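PDB 6FC5: microtubule-associated protein, which binds microtubules and kinesin and is required for nuclear fusion and for chromosome and nuclear segregation in mitosis, this piece being its N-terminal CAP-Gly domain. Local coordinates for residues I10-Q15 with G22-V27. Sequence-based numbering, arbitrary orientation.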
ATOM      1  N   ILE A  10      -1.968   1.318   9.180  1.00 24.63           N
ATOM      2  CA  ILE A  10      -2.565   0.227   8.395  1.00 24.69           C
ATOM      3  C   ILE A  10      -4.043   0.116   8.682  1.00 29.62           C
ATOM      4  O   ILE A  10      -4.477   0.070   9.849  1.00 27.48           O
ATOM      5  CB  ILE A  10      -1.786  -1.066   8.551  1.00 23.91           C
ATOM      6  CG1 ILE A  10      -0.568  -0.954   7.647  1.00 26.53           C
ATOM      7  CG2 ILE A  10      -2.619  -2.239   8.092  1.00 24.29           C
ATOM      8  CD1 ILE A  10       0.537  -1.846   7.963  1.00 31.55           C
ATOM      9  N   GLY A  11      -4.831   0.117   7.598  1.00 26.53           N
ATOM     10  CA  GLY A  11      -6.281   0.161   7.647  1.00 27.79           C
ATOM     11  C   GLY A  11      -6.864   1.499   7.284  1.00 26.42           C
ATOM     12  O   GLY A  11      -8.036   1.564   6.908  1.00 32.10           O
ATOM     13  N   CYS A  12      -6.039   2.551   7.281  1.00 26.72           N
ATOM     14  CA  CYS A  12      -6.513   3.868   6.897  1.00 32.40           C
ATOM     15  C   CYS A  12      -6.705   3.964   5.431  1.00 33.45           C
ATOM     16  O   CYS A  12      -6.085   3.224   4.658  1.00 27.04           O
ATOM     17  CB  CYS A  12      -5.561   5.048   7.304  1.00 33.83           C
ATOM     18  SG  CYS A  12      -3.963   5.269   6.348  1.00 48.44           S
ATOM     19  N   PHE A  13      -7.478   4.993   5.066  1.00 27.92           N
ATOM     20  CA  PHE A  13      -7.703   5.329   3.705  1.00 31.64           C
ATOM     21  C   PHE A  13      -6.925   6.551   3.356  1.00 34.27           C
ATOM     22  O   PHE A  13      -6.875   7.483   4.119  1.00 36.83           O
ATOM     23  CB  PHE A  13      -9.202   5.496   3.461  1.00 33.62           C
ATOM     24  CG  PHE A  13      -9.937   4.208   3.458  1.00 35.86           C
ATOM     25  CD1 PHE A  13     -10.178   3.533   2.280  1.00 38.10           C
ATOM     26  CD2 PHE A  13     -10.359   3.636   4.629  1.00 40.63           C
ATOM     27  CE1 PHE A  13     -10.852   2.345   2.261  1.00 37.05           C
ATOM     28  CE2 PHE A  13     -11.059   2.439   4.607  1.00 40.05           C
ATOM     29  CZ  PHE A  13     -11.289   1.803   3.423  1.00 37.97           C
ATOM     30  N   ILE A  14      -6.317   6.555   2.187  1.00 33.50           N
ATOM     31  CA  ILE A  14      -5.612   7.711   1.688  1.00 31.05           C
ATOM     32  C   ILE A  14      -6.025   7.959   0.227  1.00 37.54           C
ATOM     33  O   ILE A  14      -6.386   7.040  -0.495  1.00 35.79           O
ATOM     34  CB  ILE A  14      -4.085   7.563   1.695  1.00 37.23           C
ATOM     35  CG1 ILE A  14      -3.630   6.342   0.867  1.00 35.40           C
ATOM     36  CG2 ILE A  14      -3.560   7.414   3.115  1.00 42.43           C
ATOM     37  CD1 ILE A  14      -2.136   6.222   0.741  1.00 40.19           C
ATOM     38  N   GLN A  15      -5.867   9.199  -0.229  1.00 36.09           N
ATOM     39  CA  GLN A  15      -6.295   9.632  -1.546  1.00 40.82           C
ATOM     40  C   GLN A  15      -5.022   9.785  -2.346  1.00 43.87           C
ATOM     41  O   GLN A  15      -4.270  10.704  -2.132  1.00 46.24           O
ATOM     42  CB  GLN A  15      -7.080  10.944  -1.422  1.00 47.81           C
ATOM     43  CG  GLN A  15      -7.702  11.446  -2.717  1.00 56.50           C
ATOM     44  CD  GLN A  15      -8.958  10.669  -3.106  1.00 60.49           C
ATOM     45  OE1 GLN A  15      -9.820  10.347  -2.268  1.00 65.17           O
ATOM     46  NE2 GLN A  15      -9.063  10.364  -4.385  1.00 63.53           N
ATOM     47  N   GLY A  22      -7.406   4.722  -1.718  1.00 28.74           N
ATOM     48  CA  GLY A  22      -6.859   3.389  -1.402  1.00 28.18           C
ATOM     49  C   GLY A  22      -6.720   3.115   0.094  1.00 28.24           C
ATOM     50  O   GLY A  22      -6.561   4.066   0.848  1.00 27.23           O
ATOM     51  N   GLN A  23      -6.937   1.853   0.494  1.00 22.67           N
ATOM     52  CA  GLN A  23      -6.776   1.440   1.847  1.00 20.75           C
ATOM     53  C   GLN A  23      -5.304   0.989   2.015  1.00 21.30           C
ATOM     54  O   GLN A  23      -4.807   0.182   1.244  1.00 20.29           O
ATOM     55  CB  GLN A  23      -7.760   0.336   2.216  1.00 24.95           C
ATOM     56  CG  GLN A  23      -7.733   0.111   3.714  1.00 25.11           C
ATOM     57  CD  GLN A  23      -8.739  -0.857   4.181  1.00 31.15           C
ATOM     58  OE1 GLN A  23      -9.087  -1.724   3.458  1.00 37.94           O
ATOM     59  NE2 GLN A  23      -9.191  -0.733   5.450  1.00 34.02           N
ATOM     60  N   LEU A  24      -4.600   1.527   2.982  1.00 20.06           N
ATOM     61  CA  LEU A  24      -3.243   1.088   3.343  1.00 19.30           C
ATOM     62  C   LEU A  24      -3.316  -0.300   3.983  1.00 20.00           C
ATOM     63  O   LEU A  24      -3.968  -0.457   5.031  1.00 21.72           O
ATOM     64  CB  LEU A  24      -2.578   2.088   4.291  1.00 19.98           C
ATOM     65  CG  LEU A  24      -1.101   1.723   4.578  1.00 18.03           C
ATOM     66  CD1 LEU A  24      -0.204   1.800   3.343  1.00 20.19           C
ATOM     67  CD2 LEU A  24      -0.619   2.729   5.661  1.00 20.16           C
ATOM     68  N   LYS A  25      -2.611  -1.269   3.411  1.00 18.54           N
ATOM     69  CA  LYS A  25      -2.642  -2.655   3.914  1.00 21.11           C
ATOM     70  C   LYS A  25      -1.298  -3.214   4.347  1.00 19.87           C
ATOM     71  O   LYS A  25      -1.248  -4.301   4.984  1.00 20.35           O
ATOM     72  CB  LYS A  25      -3.277  -3.628   2.898  1.00 23.93           C
ATOM     73  CG  LYS A  25      -4.640  -3.199   2.349  1.00 28.69           C
ATOM     74  CD  LYS A  25      -5.756  -3.075   3.294  1.00 35.65           C
ATOM     75  CE  LYS A  25      -6.267  -4.410   3.771  1.00 43.49           C
ATOM     76  NZ  LYS A  25      -6.924  -5.141   2.681  1.00 52.56           N
ATOM     77  N   TYR A  26      -0.196  -2.606   3.914  1.00 18.72           N
ATOM     78  CA  TYR A  26       1.132  -3.152   4.180  1.00 18.95           C
ATOM     79  C   TYR A  26       2.098  -1.993   4.098  1.00 20.41           C
ATOM     80  O   TYR A  26       1.943  -1.140   3.223  1.00 18.28           O
ATOM     81  CB  TYR A  26       1.498  -4.211   3.111  1.00 19.65           C
ATOM     82  CG  TYR A  26       2.880  -4.726   3.184  1.00 19.95           C
ATOM     83  CD1 TYR A  26       3.280  -5.622   4.176  1.00 21.38           C
ATOM     84  CD2 TYR A  26       3.846  -4.284   2.290  1.00 18.35           C
ATOM     85  CE1 TYR A  26       4.633  -5.977   4.300  1.00 22.30           C
ATOM     86  CE2 TYR A  26       5.165  -4.711   2.401  1.00 19.16           C
ATOM     87  CZ  TYR A  26       5.546  -5.543   3.412  1.00 20.90           C
ATOM     88  OH  TYR A  26       6.888  -5.958   3.424  1.00 24.07           O
ATOM     89  N   VAL A  27       3.143  -2.039   4.913  1.00 20.02           N
ATOM     90  CA  VAL A  27       4.281  -1.144   4.775  1.00 22.42           C
ATOM     91  C   VAL A  27       5.561  -1.941   4.951  1.00 21.54           C
ATOM     92  O   VAL A  27       5.766  -2.532   5.964  1.00 25.67           O
ATOM     93  CB  VAL A  27       4.163   0.009   5.813  1.00 23.74           C
ATOM     94  CG1 VAL A  27       5.398   0.874   5.742  1.00 30.68           C
ATOM     95  CG2 VAL A  27       2.931   0.890   5.567  1.00 22.93           C
TER
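Ile14 and Gly22 exchange two backbone hydrogen bonds, Ile14 N to Gly22 O and Gly22 N to Ile14 O, each 2.8 Å long, which identifies them as a hydrogen-bonded antiparallel pair. The next pair, Phe13 with Gln23, is non-hydrogen-bonded, and its CA atoms lie 4.4 Å apart. Beyond it the ladder continues without regular strand geometry: Leu24 N donates to Cys12 O, and Leu24 O accepts Gly11 N, both at 2.8 Å. Gly11 takes a positive phi.

The Phe13–Gln23 face carries the distinctive side-chain contact. With CG anti to the backbone N (chi1 -170°) and the chain extended beyond it, Gln23 runs across one face of the Phe13 ring. Its CG sits 4.1 Å from the ring centroid, close enough to the normal for a CH-pi contact, and the amide lies stacked with its plane 17° from that of the ring. Gln23 NE2 then reaches Gly11 O at 3.0 Å in a nearly straight bond (171° at the hydrogen), although the donor is tilted from the carbonyl plane. This bond, with the stacking on the ring, probably helps set the amide's rotation. Arg21 adds a cation-pi contact to the same ring.

The buried part, gripped by the four short backbone bonds, comprises Cys12, Ile14, Gly22 and Leu24: Cys12 SG meets Leu24 CB at 4.0 Å, and Ile14 lays CG1 beside Gly22 O; Ala38 of strand 36-41 also touches Leu24. Toward the solvent side, Ile10 is exposed yet extensively in contact, its CG1 4.1 Å from Leu24 CG and its CD1 4.4 Å from Val27 CG2. On its other edge, strand 20-27 has a classic beta bulge, Lys25 and Tyr26 both facing Gly39 of strand 36-41. Together the two segments form the edge hairpin of strands 13-16 and 20-27 in the antiparallel sheet of the SH3-like CAP-Gly domain.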